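Local atomic coordinates of mandelate racemase/muconate lactonizing enzyme family protein (PDB entry 3T9P), a protein that is of unconfirmed function but, as an enolase-superfamily member, probably abstracts a proton alpha to the carboxylate of an acid substrate, aided by a bound metal ion. Residues L87-E92 against S98-A103; A110-R115 against T125-S130; D177-E180 against T185-V188; L267-G272 against A298-P303. One frame throughout, in Å; residues are numbered along the deposited sequence.

Contact 1: L87-E92 against S98-A103; sequences LIYERE and SYLRRA
Y89, near the end of helix 82-91, and E92, just past it, meet L100 and R101 in the first turn of helix 98-119. The two consecutive helices belong to the N-terminal domain that caps the barrel in the enolase superfamily. A short loop joins them.

Ahead of the contact, I88 points toward helix 98-119 and packs further along it, on M104 and L107. Y89 carries most of the contact from this side. A chi1 of 174° swings CG away from the backbone N, and the ring presents one face to R101 and an edge to L100. R101 NH2 lies over the ring, offset toward its rim, 3.4 Å from Y89 CD1. The guanidinium and ring planes are 29° apart, and R101 CZ lies 4.5 Å from the centroid of the Y89 ring. This is an off-centre cation-pi stack. R101 NE also forms a salt bridge with E261, a second hold on the guanidinium. L100 approaches the same ring in its plane, with CD2 at 4.0 Å from Y89 CD1. W237 of the second subunit meets the Y89 ring edge-to-face.

E90 takes no part across the helices; its OE2 makes a salt bridge with R176 of the second subunit. E92 is the first residue to leave the helical conformation. Its chain bends at chi2 (-71°), and OE2 bonds to H72 on helix 58-73. The methylene is left to pack on the leucine: E92 CB lies 4.1 Å from L100 CD1.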
loop_
_atom_site.group_PDB
_atom_site.type_symbol
_atom_site.label_atom_id
_atom_site.label_comp_id
_atom_site.label_asym_id
_atom_site.label_seq_id
_atom_site.Cartn_x
_atom_site.Cartn_y
_atom_site.Cartn_z
ATOM N N LEU A 87 -13.444 -9.581 1.716
ATOM C CA LEU A 87 -14.291 -9.053 0.662
ATOM C C LEU A 87 -14.037 -7.604 0.389
ATOM O O LEU A 87 -14.035 -7.173 -0.794
ATOM C CB LEU A 87 -15.789 -9.247 0.923
ATOM C CG LEU A 87 -16.151 -10.754 0.807
ATOM C CD1 LEU A 87 -17.539 -10.982 1.394
ATOM C CD2 LEU A 87 -16.217 -11.237 -0.643
ATOM N N ILE A 88 -13.831 -6.835 1.442
ATOM C CA ILE A 88 -13.490 -5.414 1.222
ATOM C C ILE A 88 -12.246 -5.298 0.330
ATOM O O ILE A 88 -12.212 -4.561 -0.660
ATOM C CB ILE A 88 -13.268 -4.714 2.575
ATOM C CG1 ILE A 88 -14.707 -4.507 3.172
ATOM C CG2 ILE A 88 -12.449 -3.354 2.366
ATOM C CD1 ILE A 88 -14.637 -4.255 4.718
ATOM N N TYR A 89 -11.194 -6.018 0.704
ATOM C CA TYR A 89 -9.921 -5.934 -0.098
ATOM C C TYR A 89 -10.141 -6.416 -1.538
ATOM O O TYR A 89 -9.760 -5.713 -2.497
ATOM C CB TYR A 89 -8.780 -6.671 0.615
ATOM C CG TYR A 89 -7.501 -6.756 -0.202
ATOM C CD1 TYR A 89 -6.757 -5.604 -0.574
ATOM C CD2 TYR A 89 -7.018 -8.010 -0.578
ATOM C CE1 TYR A 89 -5.585 -5.726 -1.409
ATOM C CE2 TYR A 89 -5.830 -8.122 -1.337
ATOM C CZ TYR A 89 -5.134 -6.992 -1.751
ATOM O OH TYR A 89 -3.951 -7.165 -2.480
ATOM N N GLU A 90 -10.892 -7.513 -1.713
ATOM C CA GLU A 90 -11.267 -7.952 -3.077
ATOM C C GLU A 90 -12.021 -6.963 -3.877
ATOM O O GLU A 90 -11.680 -6.825 -5.052
ATOM C CB GLU A 90 -12.051 -9.304 -3.061
ATOM C CG GLU A 90 -11.222 -10.361 -2.366
ATOM C CD GLU A 90 -12.090 -11.554 -1.983
ATOM O OE1 GLU A 90 -13.317 -11.363 -1.696
ATOM O OE2 GLU A 90 -11.548 -12.643 -1.972
ATOM N N ARG A 91 -12.996 -6.228 -3.296
ATOM C CA ARG A 91 -13.645 -5.157 -4.055
ATOM C C ARG A 91 -12.705 -3.990 -4.282
ATOM O O ARG A 91 -12.881 -3.239 -5.252
ATOM C CB ARG A 91 -14.967 -4.663 -3.395
ATOM C CG ARG A 91 -15.918 -5.865 -3.006
ATOM C CD ARG A 91 -16.732 -6.355 -4.209
ATOM N NE ARG A 91 -15.986 -7.278 -5.066
ATOM C CZ ARG A 91 -15.768 -8.580 -4.842
ATOM N NH1 ARG A 91 -16.224 -9.191 -3.752
ATOM N NH2 ARG A 91 -15.031 -9.270 -5.721
ATOM N N GLU A 92 -11.744 -3.747 -3.391
ATOM C CA GLU A 92 -10.854 -2.583 -3.558
ATOM C C GLU A 92 -9.383 -3.078 -3.913
ATOM O O GLU A 92 -8.314 -2.525 -3.403
ATOM C CB GLU A 92 -10.787 -1.747 -2.242
ATOM C CG GLU A 92 -12.256 -1.233 -1.759
ATOM C CD GLU A 92 -12.781 -0.172 -2.655
ATOM O OE1 GLU A 92 -11.970 0.460 -3.372
ATOM O OE2 GLU A 92 -14.025 0.031 -2.680
ATOM N N SER A 98 -0.890 0.746 2.644
ATOM C CA SER A 98 -1.139 1.233 3.947
ATOM C C SER A 98 -2.528 1.916 4.130
ATOM O O SER A 98 -3.193 1.659 5.108
ATOM C CB SER A 98 -0.029 2.169 4.338
ATOM O OG SER A 98 -0.282 2.678 5.672
ATOM N N TYR A 99 -2.940 2.852 3.265
ATOM C CA TYR A 99 -4.156 3.624 3.680
ATOM C C TYR A 99 -5.416 2.805 3.739
ATOM O O TYR A 99 -6.199 3.025 4.581
ATOM C CB TYR A 99 -4.395 4.774 2.705
ATOM C CG TYR A 99 -3.723 6.052 3.153
ATOM C CD1 TYR A 99 -4.230 6.771 4.234
ATOM C CD2 TYR A 99 -2.637 6.572 2.440
ATOM C CE1 TYR A 99 -3.610 7.899 4.619
ATOM C CE2 TYR A 99 -2.039 7.776 2.790
ATOM C CZ TYR A 99 -2.543 8.410 3.905
ATOM O OH TYR A 99 -2.025 9.642 4.265
ATOM N N LEU A 100 -5.626 1.832 2.895
ATOM C CA LEU A 100 -6.824 1.005 3.013
ATOM C C LEU A 100 -6.845 0.269 4.371
ATOM O O LEU A 100 -7.843 0.147 4.966
ATOM C CB LEU A 100 -6.912 -0.006 1.885
ATOM C CG LEU A 100 -8.188 -0.841 1.665
ATOM C CD1 LEU A 100 -9.321 -0.097 1.164
ATOM C CD2 LEU A 100 -7.955 -2.069 0.856
ATOM N N ARG A 101 -5.696 -0.238 4.768
ATOM C CA ARG A 101 -5.533 -0.916 6.033
ATOM C C ARG A 101 -5.746 -0.019 7.272
ATOM O O ARG A 101 -6.393 -0.377 8.214
ATOM C CB ARG A 101 -4.184 -1.595 6.092
ATOM C CG ARG A 101 -3.893 -2.616 4.959
ATOM C CD ARG A 101 -5.024 -3.423 4.468
ATOM N NE ARG A 101 -4.716 -4.481 3.501
ATOM C CZ ARG A 101 -5.503 -5.502 3.253
ATOM N NH1 ARG A 101 -6.612 -5.594 3.892
ATOM N NH2 ARG A 101 -5.189 -6.426 2.379
ATOM N N ARG A 102 -5.230 1.190 7.157
ATOM C CA ARG A 102 -5.322 2.173 8.207
ATOM C C ARG A 102 -6.817 2.431 8.437
ATOM O O ARG A 102 -7.255 2.489 9.554
ATOM C CB ARG A 102 -4.657 3.480 7.745
ATOM C CG ARG A 102 -3.128 3.577 7.865
ATOM C CD ARG A 102 -2.565 4.857 7.315
ATOM N NE ARG A 102 -1.122 4.878 7.337
ATOM C CZ ARG A 102 -0.368 5.515 8.220
ATOM N NH1 ARG A 102 -0.901 6.309 9.121
ATOM N NH2 ARG A 102 0.931 5.368 8.160
ATOM N N ALA A 103 -7.571 2.525 7.363
ATOM C CA ALA A 103 -9.001 2.727 7.450
ATOM C C ALA A 103 -9.802 1.498 7.968
ATOM O O ALA A 103 -10.652 1.614 8.825
ATOM C CB ALA A 103 -9.541 3.236 6.166
#

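Contact 2: A110-R115 against T125-S130; sequences ALWDMR and TLLGGS
The indole of W112 is touched by two neighbouring leucines in different ways. L127 crosses it at about a right angle and lays CD2 over one face of the six-membered ring. L127 CD2 is 4.0 Å from the centroid of that W112 ring and 22° off its normal, a CH-pi contact. L126 runs past the indole in the opposite direction. Its CD1 sits near the ring plane at the edge, 4.0 Å from W112 CE3. The same methyl also lies 3.8 Å from the backbone O of W112.

R115, one turn on, has an extended chain that crosses L126 obliquely. Its CG is 3.9 Å from L126 CD1, and L126 CD2 lies over a face of the guanidinium. R115 NE makes its salt bridge with E119.

L126 is the last residue of helix 123-126 and L127 the first beyond it; G128 is the C-prime residue of a Schellman motif. G128 N bonds to T125 O at 2.9 Å. L127 also packs on M287 and L291 of helix 287-299, in the range of the C-terminal domain. F81 meets W112 edge-to-face.

Replacing W112 with an alanine would probably leave L127 CD2 without its aromatic face and open a gap between helix 98-119 and the turn that ends helix 123-126.

Across the two segments the contact is apolar and CH-pi. It therefore depends on shape and burial, while the charge of R115 is paired elsewhere.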
loop_
_atom_site.group_PDB
_atom_site.type_symbol
_atom_site.label_atom_id
_atom_site.label_comp_id
_atom_site.label_asym_id
_atom_site.label_seq_id
_atom_site.Cartn_x
_atom_site.Cartn_y
_atom_site.Cartn_z
ATOM N N ALA A 110 -13.950 -1.288 16.015
ATOM C CA ALA A 110 -15.258 -0.887 16.521
ATOM C C ALA A 110 -16.095 -2.156 16.697
ATOM O O ALA A 110 -16.872 -2.270 17.616
ATOM C CB ALA A 110 -15.945 0.049 15.457
ATOM N N LEU A 111 -15.973 -3.098 15.750
ATOM C CA LEU A 111 -16.786 -4.318 15.855
ATOM C C LEU A 111 -16.359 -5.221 17.027
ATOM O O LEU A 111 -17.210 -5.888 17.643
ATOM C CB LEU A 111 -16.768 -5.080 14.529
ATOM C CG LEU A 111 -17.502 -4.408 13.360
ATOM C CD1 LEU A 111 -17.163 -5.171 12.069
ATOM C CD2 LEU A 111 -19.041 -4.368 13.577
ATOM N N TRP A 112 -15.056 -5.338 17.309
ATOM C CA TRP A 112 -14.663 -6.100 18.533
ATOM C C TRP A 112 -15.256 -5.434 19.781
ATOM O O TRP A 112 -15.666 -6.118 20.695
ATOM C CB TRP A 112 -13.104 -6.215 18.642
ATOM C CG TRP A 112 -12.548 -7.161 17.582
ATOM C CD1 TRP A 112 -11.787 -6.837 16.447
ATOM C CD2 TRP A 112 -12.692 -8.562 17.592
ATOM N NE1 TRP A 112 -11.443 -7.978 15.777
ATOM C CE2 TRP A 112 -12.028 -9.059 16.428
ATOM C CE3 TRP A 112 -13.335 -9.475 18.480
ATOM C CZ2 TRP A 112 -11.995 -10.433 16.124
ATOM C CZ3 TRP A 112 -13.349 -10.853 18.141
ATOM C CH2 TRP A 112 -12.675 -11.312 16.974
ATOM N N ASP A 113 -15.187 -4.120 19.864
ATOM C CA ASP A 113 -15.691 -3.404 21.055
ATOM C C ASP A 113 -17.209 -3.611 21.148
ATOM O O ASP A 113 -17.732 -3.835 22.215
ATOM C CB ASP A 113 -15.423 -1.885 20.921
ATOM C CG ASP A 113 -15.747 -1.094 22.268
ATOM O OD1 ASP A 113 -15.153 -1.475 23.337
ATOM O OD2 ASP A 113 -16.607 -0.107 22.198
ATOM N N MET A 114 -17.877 -3.549 20.021
ATOM C CA MET A 114 -19.322 -3.812 19.942
ATOM C C MET A 114 -19.659 -5.182 20.496
ATOM O O MET A 114 -20.515 -5.295 21.419
ATOM C CB MET A 114 -19.870 -3.578 18.496
ATOM C CG MET A 114 -21.459 -3.674 18.378
ATOM S SD MET A 114 -21.995 -5.424 18.399
ATOM C CE MET A 114 -21.300 -5.982 16.825
ATOM N N ARG A 115 -19.014 -6.235 19.971
ATOM C CA ARG A 115 -19.267 -7.605 20.429
ATOM C C ARG A 115 -18.880 -7.783 21.890
ATOM O O ARG A 115 -19.597 -8.392 22.638
ATOM C CB ARG A 115 -18.483 -8.607 19.560
ATOM C CG ARG A 115 -18.754 -10.049 19.931
ATOM C CD ARG A 115 -18.109 -10.954 18.916
ATOM N NE ARG A 115 -18.161 -12.287 19.476
ATOM C CZ ARG A 115 -17.408 -13.299 19.086
ATOM N NH1 ARG A 115 -16.482 -13.141 18.136
ATOM N NH2 ARG A 115 -17.540 -14.464 19.700
ATOM N N THR A 125 -10.760 -11.476 26.230
ATOM C CA THR A 125 -11.574 -12.722 26.529
ATOM C C THR A 125 -12.208 -13.270 25.237
ATOM O O THR A 125 -12.054 -14.450 24.913
ATOM C CB THR A 125 -12.631 -12.455 27.643
ATOM O OG1 THR A 125 -11.930 -12.137 28.845
ATOM C CG2 THR A 125 -13.583 -13.720 27.827
ATOM N N LEU A 126 -12.792 -12.399 24.421
ATOM C CA LEU A 126 -13.290 -12.833 23.098
ATOM C C LEU A 126 -12.237 -13.526 22.293
ATOM O O LEU A 126 -12.558 -14.423 21.497
ATOM C CB LEU A 126 -13.915 -11.674 22.237
ATOM C CG LEU A 126 -14.977 -10.862 22.941
ATOM C CD1 LEU A 126 -15.390 -9.752 21.922
ATOM C CD2 LEU A 126 -16.146 -11.753 23.313
ATOM N N LEU A 127 -10.964 -13.187 22.504
ATOM C CA LEU A 127 -9.895 -13.742 21.708
ATOM C C LEU A 127 -9.273 -14.986 22.310
ATOM O O LEU A 127 -8.234 -15.422 21.861
ATOM C CB LEU A 127 -8.805 -12.652 21.381
ATOM C CG LEU A 127 -9.254 -11.371 20.610
ATOM C CD1 LEU A 127 -8.039 -10.458 20.212
ATOM C CD2 LEU A 127 -9.871 -11.806 19.376
ATOM N N GLY A 128 -9.885 -15.562 23.332
ATOM C CA GLY A 128 -9.281 -16.723 23.994
ATOM C C GLY A 128 -8.327 -16.419 25.172
ATOM O O GLY A 128 -7.721 -17.345 25.693
ATOM N N GLY A 129 -8.165 -15.159 25.585
ATOM C CA GLY A 129 -7.284 -14.807 26.723
ATOM C C GLY A 129 -8.160 -14.385 27.882
ATOM O O GLY A 129 -9.318 -14.835 27.951
ATOM N N SER A 130 -7.681 -13.478 28.742
ATOM C CA SER A 130 -8.401 -13.069 29.867
ATOM C C SER A 130 -7.786 -11.746 30.298
ATOM O O SER A 130 -6.641 -11.424 29.873
ATOM C CB SER A 130 -8.180 -14.087 30.977
ATOM O OG SER A 130 -6.760 -14.207 31.173
#

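Contact 3: D177-E180 against T185-V188; sequences DHDE and TEAV
D179 and T185 bury the most surface here, and E186 adds a little. The carboxylate of D179 takes two bonds from T185. T185 N donates to the syn lone pair of D179 OD2 at 2.8 Å, with an angle of 162°. T185 OG1 donates to D179 OD1 at 2.9 Å. The chi1 of T185 (-66°) sets OG1 beside its own backbone N, which lets both groups face one carboxylate.

D179 OD1 also accepts from E180 N at 2.9 Å. E180 N and T185 OG1 reach it from opposite faces of the carboxylate plane. T185 OG1 has a further bond with G171 N.

E186 brings a second carboxylate close, with OE1 3.9 Å from D179 OD2. A water donates to both of these oxygens and probably eases the repulsion. E186 OE2 is paired with R214. With an alanine in place of D179, T185 N, T185 OG1 and E180 N would lose this acceptor, and the loop would probably be less firmly held to the helix.

The bonds tie the loop after strand 165-169 to the first turn of helix 184-196. Strand 201-205 follows, parallel to 165-169: a beta-alpha-beta crossover of the enolase-type barrel.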
loop_
_atom_site.group_PDB
_atom_site.type_symbol
_atom_site.label_atom_id
_atom_site.label_comp_id
_atom_site.label_asym_id
_atom_site.label_seq_id
_atom_site.Cartn_x
_atom_site.Cartn_y
_atom_site.Cartn_z
ATOM N N ASP A 177 22.874 5.097 6.364
ATOM C CA ASP A 177 24.138 5.033 7.109
ATOM C C ASP A 177 24.616 6.270 7.798
ATOM O O ASP A 177 25.631 6.219 8.489
ATOM C CB ASP A 177 25.269 4.449 6.266
ATOM C CG ASP A 177 25.236 2.963 6.270
ATOM O OD1 ASP A 177 24.611 2.318 7.164
ATOM O OD2 ASP A 177 25.856 2.339 5.433
ATOM N N HIS A 178 23.876 7.366 7.738
ATOM C CA HIS A 178 24.269 8.554 8.478
ATOM C C HIS A 178 23.591 8.542 9.832
ATOM O O HIS A 178 22.426 8.244 9.896
ATOM C CB HIS A 178 23.805 9.839 7.731
ATOM C CG HIS A 178 24.504 10.048 6.416
ATOM N ND1 HIS A 178 25.826 10.462 6.332
ATOM C CD2 HIS A 178 24.089 9.840 5.136
ATOM C CE1 HIS A 178 26.188 10.501 5.056
ATOM N NE2 HIS A 178 25.157 10.130 4.314
ATOM N N ASP A 179 24.273 8.940 10.879
ATOM C CA ASP A 179 23.724 9.052 12.226
ATOM C C ASP A 179 22.890 10.316 12.385
ATOM O O ASP A 179 22.924 11.180 11.505
ATOM C CB ASP A 179 24.898 9.089 13.198
ATOM C CG ASP A 179 24.558 8.453 14.562
ATOM O OD1 ASP A 179 23.366 8.237 14.817
ATOM O OD2 ASP A 179 25.472 8.236 15.388
ATOM N N GLU A 180 22.128 10.424 13.466
ATOM C CA GLU A 180 21.414 11.659 13.801
ATOM C C GLU A 180 22.360 12.884 13.889
ATOM O O GLU A 180 22.043 13.932 13.389
ATOM C CB GLU A 180 20.667 11.565 15.127
ATOM C CG GLU A 180 19.676 12.745 15.365
ATOM C CD GLU A 180 18.427 12.689 14.386
ATOM O OE1 GLU A 180 18.274 11.770 13.534
ATOM O OE2 GLU A 180 17.555 13.538 14.513
ATOM N N THR A 185 25.380 7.607 18.099
ATOM C CA THR A 185 25.169 6.197 18.350
ATOM C C THR A 185 26.243 5.616 19.278
ATOM O O THR A 185 25.980 4.906 20.210
ATOM C CB THR A 185 25.000 5.448 17.011
ATOM O OG1 THR A 185 23.791 5.876 16.383
ATOM C CG2 THR A 185 24.941 3.999 17.208
ATOM N N GLU A 186 27.461 6.014 18.999
ATOM C CA GLU A 186 28.653 5.604 19.796
ATOM C C GLU A 186 28.514 5.990 21.233
ATOM O O GLU A 186 28.912 5.206 22.105
ATOM C CB GLU A 186 29.986 6.126 19.175
ATOM C CG GLU A 186 30.363 5.362 17.944
ATOM C CD GLU A 186 29.656 5.861 16.637
ATOM O OE1 GLU A 186 28.959 6.911 16.637
ATOM O OE2 GLU A 186 29.864 5.196 15.599
ATOM N N ALA A 187 27.868 7.108 21.506
ATOM C CA ALA A 187 27.601 7.554 22.842
ATOM C C ALA A 187 26.328 7.041 23.497
ATOM O O ALA A 187 26.368 6.725 24.766
ATOM C CB ALA A 187 27.630 9.068 22.919
ATOM N N VAL A 188 25.235 6.973 22.702
ATOM C CA VAL A 188 23.892 6.765 23.288
ATOM C C VAL A 188 23.837 5.288 23.798
ATOM O O VAL A 188 23.147 4.990 24.763
ATOM C CB VAL A 188 22.722 7.097 22.265
ATOM C CG1 VAL A 188 22.519 5.934 21.279
ATOM C CG2 VAL A 188 21.480 7.349 22.954
HETATM O O HOH W 1 27.898 8.626 14.620
#

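Contact 4: L267-G272 against A298-P303; sequences LMLDRG and ARAGLP
A300 and L302 meet one side chain of the facing segment, L269. A300 comes just after helix 287-299, and its methyl points toward helix 262-270. A300 CB lies 4.1 Å from L269 CD2. This is the more exposed part of the contact.

G301 follows with positive phi (70°) and closes a Schellman motif. Its N bonds to A298 O at 2.9 Å. Beyond this turn L302 again points toward the same leucine.

L302 makes the closer touch. Its CD1 is 3.7 Å from L269 CD2, and the two side chains slide past each other in opposite directions. A chi1 of -67° sets CG of L269 anti to its carbonyl carbon, and L269 CD2 alone meets both A300 CB and L302 CD1. L269 packs as well on M296 of helix 287-299 and on V277 of strand 276-277. L302 also touches R246 of helix 239-248. The backbone of P303 then bonds with V277 of strand 276-277.

Helix 262-270 ends in the same way. G272 closes a Schellman motif, with its N 3.0 Å from L269 O. At this helix end the assembly adds reciprocal salt bridges between subunits: D270 pairs with R271 of the second subunit, and R271 with D270 of the second subunit.

Strand 276-277 and the short helix 281-284 come between the two helices in the chain. The packing of helix ends beside strand 276-277 is consistent with the alternating strands and outer helices of the enolase-superfamily beta/alpha barrel.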
loop_
_atom_site.group_PDB
_atom_site.type_symbol
_atom_site.label_atom_id
_atom_site.label_comp_id
_atom_site.label_asym_id
_atom_site.label_seq_id
_atom_site.Cartn_x
_atom_site.Cartn_y
_atom_site.Cartn_z
ATOM N N LEU A 267 7.302 -13.040 2.419
ATOM C CA LEU A 267 8.647 -12.903 1.947
ATOM C C LEU A 267 9.610 -12.723 3.137
ATOM O O LEU A 267 10.660 -13.402 3.226
ATOM C CB LEU A 267 8.695 -11.752 0.993
ATOM C CG LEU A 267 9.984 -11.129 0.498
ATOM C CD1 LEU A 267 10.811 -12.165 -0.345
ATOM C CD2 LEU A 267 9.744 -9.860 -0.380
ATOM N N MET A 268 9.234 -11.883 4.095
ATOM C CA MET A 268 10.059 -11.664 5.315
ATOM C C MET A 268 10.438 -13.018 5.999
ATOM O O MET A 268 11.621 -13.229 6.404
ATOM C CB MET A 268 9.341 -10.711 6.323
ATOM C CG MET A 268 10.176 -10.431 7.572
ATOM S SD MET A 268 9.194 -9.560 8.885
ATOM C CE MET A 268 8.198 -8.345 7.954
ATOM N N LEU A 269 9.436 -13.829 6.245
ATOM C CA LEU A 269 9.569 -15.117 6.883
ATOM C C LEU A 269 10.347 -16.114 6.010
ATOM O O LEU A 269 11.174 -16.792 6.480
ATOM C CB LEU A 269 8.208 -15.657 7.328
ATOM C CG LEU A 269 7.453 -14.927 8.439
ATOM C CD1 LEU A 269 6.083 -15.493 8.633
ATOM C CD2 LEU A 269 8.216 -14.928 9.736
ATOM N N ASP A 270 10.084 -16.104 4.717
ATOM C CA ASP A 270 10.717 -16.997 3.748
ATOM C C ASP A 270 12.201 -16.754 3.713
ATOM O O ASP A 270 12.943 -17.665 3.599
ATOM C CB ASP A 270 10.213 -16.746 2.335
ATOM C CG ASP A 270 8.892 -17.341 2.047
ATOM O OD1 ASP A 270 8.301 -18.060 2.841
ATOM O OD2 ASP A 270 8.421 -17.016 0.981
ATOM N N ARG A 271 12.596 -15.495 3.790
ATOM C CA ARG A 271 13.959 -15.074 3.787
ATOM C C ARG A 271 14.641 -15.132 5.154
ATOM O O ARG A 271 15.784 -14.847 5.242
ATOM C CB ARG A 271 14.072 -13.678 3.231
ATOM C CG ARG A 271 13.583 -13.502 1.830
ATOM C CD ARG A 271 14.230 -14.412 0.814
ATOM N NE ARG A 271 13.866 -14.029 -0.546
ATOM C CZ ARG A 271 14.284 -12.908 -1.119
ATOM N NH1 ARG A 271 15.054 -12.093 -0.444
ATOM N NH2 ARG A 271 13.963 -12.589 -2.363
ATOM N N GLY A 272 13.898 -15.478 6.194
ATOM C CA GLY A 272 14.391 -15.529 7.546
ATOM C C GLY A 272 14.965 -14.209 7.996
ATOM O O GLY A 272 16.014 -14.173 8.529
ATOM N N ALA A 298 3.862 -17.988 14.346
ATOM C CA ALA A 298 3.805 -19.223 15.199
ATOM C C ALA A 298 4.251 -20.455 14.360
ATOM O O ALA A 298 5.068 -21.254 14.834
ATOM C CB ALA A 298 2.410 -19.457 15.792
ATOM N N ARG A 299 3.732 -20.586 13.143
ATOM C CA ARG A 299 4.240 -21.571 12.181
ATOM C C ARG A 299 5.711 -21.499 11.887
ATOM O O ARG A 299 6.351 -22.544 11.708
ATOM C CB ARG A 299 3.435 -21.537 10.899
ATOM C CG ARG A 299 2.024 -22.023 11.194
ATOM C CD ARG A 299 1.226 -22.402 9.883
ATOM N NE ARG A 299 0.845 -21.185 9.153
ATOM C CZ ARG A 299 -0.219 -20.426 9.427
ATOM N NH1 ARG A 299 -1.060 -20.777 10.398
ATOM N NH2 ARG A 299 -0.441 -19.315 8.714
ATOM N N ALA A 300 6.283 -20.301 11.841
ATOM C CA ALA A 300 7.686 -20.177 11.657
ATOM C C ALA A 300 8.439 -20.280 12.977
ATOM O O ALA A 300 9.632 -20.048 12.999
ATOM C CB ALA A 300 8.030 -18.827 10.956
ATOM N N GLY A 301 7.777 -20.531 14.076
ATOM C CA GLY A 301 8.444 -20.574 15.346
ATOM C C GLY A 301 8.996 -19.286 15.978
ATOM O O GLY A 301 9.923 -19.330 16.754
ATOM N N LEU A 302 8.378 -18.148 15.672
ATOM C CA LEU A 302 8.796 -16.830 16.120
ATOM C C LEU A 302 7.776 -16.137 17.027
ATOM O O LEU A 302 6.605 -16.248 16.815
ATOM C CB LEU A 302 9.120 -15.923 14.940
ATOM C CG LEU A 302 10.107 -16.375 13.864
ATOM C CD1 LEU A 302 10.224 -15.458 12.744
ATOM C CD2 LEU A 302 11.459 -16.854 14.280
ATOM N N PRO A 303 8.264 -15.444 18.038
ATOM C CA PRO A 303 7.444 -14.660 18.938
ATOM C C PRO A 303 6.932 -13.346 18.322
ATOM O O PRO A 303 7.507 -12.892 17.406
ATOM C CB PRO A 303 8.391 -14.351 20.082
ATOM C CG PRO A 303 9.645 -14.397 19.558
ATOM C CD PRO A 303 9.666 -15.179 18.305
#

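Overall arrangement
Contacts 1 and 2 both use helix 98-119 of the N-terminal capping domain. Their centres are 22 Å apart, and they do not touch. Contacts 3 and 4 lie in the C-terminal, barrel-type domain, with centres 30 Å apart. Helix 287-299 links the two domains: its end forms part of contact 4, and its residues M287 and L291 receive L127 of contact 2. Contacts 1 and 4 both reach the second subunit, with centres 24 Å apart. Contact 3 is remote, about 42 Å between centres from contact 2, on opposite sides of the chain's centre. No metal or substrate takes part in any contact. In this superfamily the active site lies between cap and barrel.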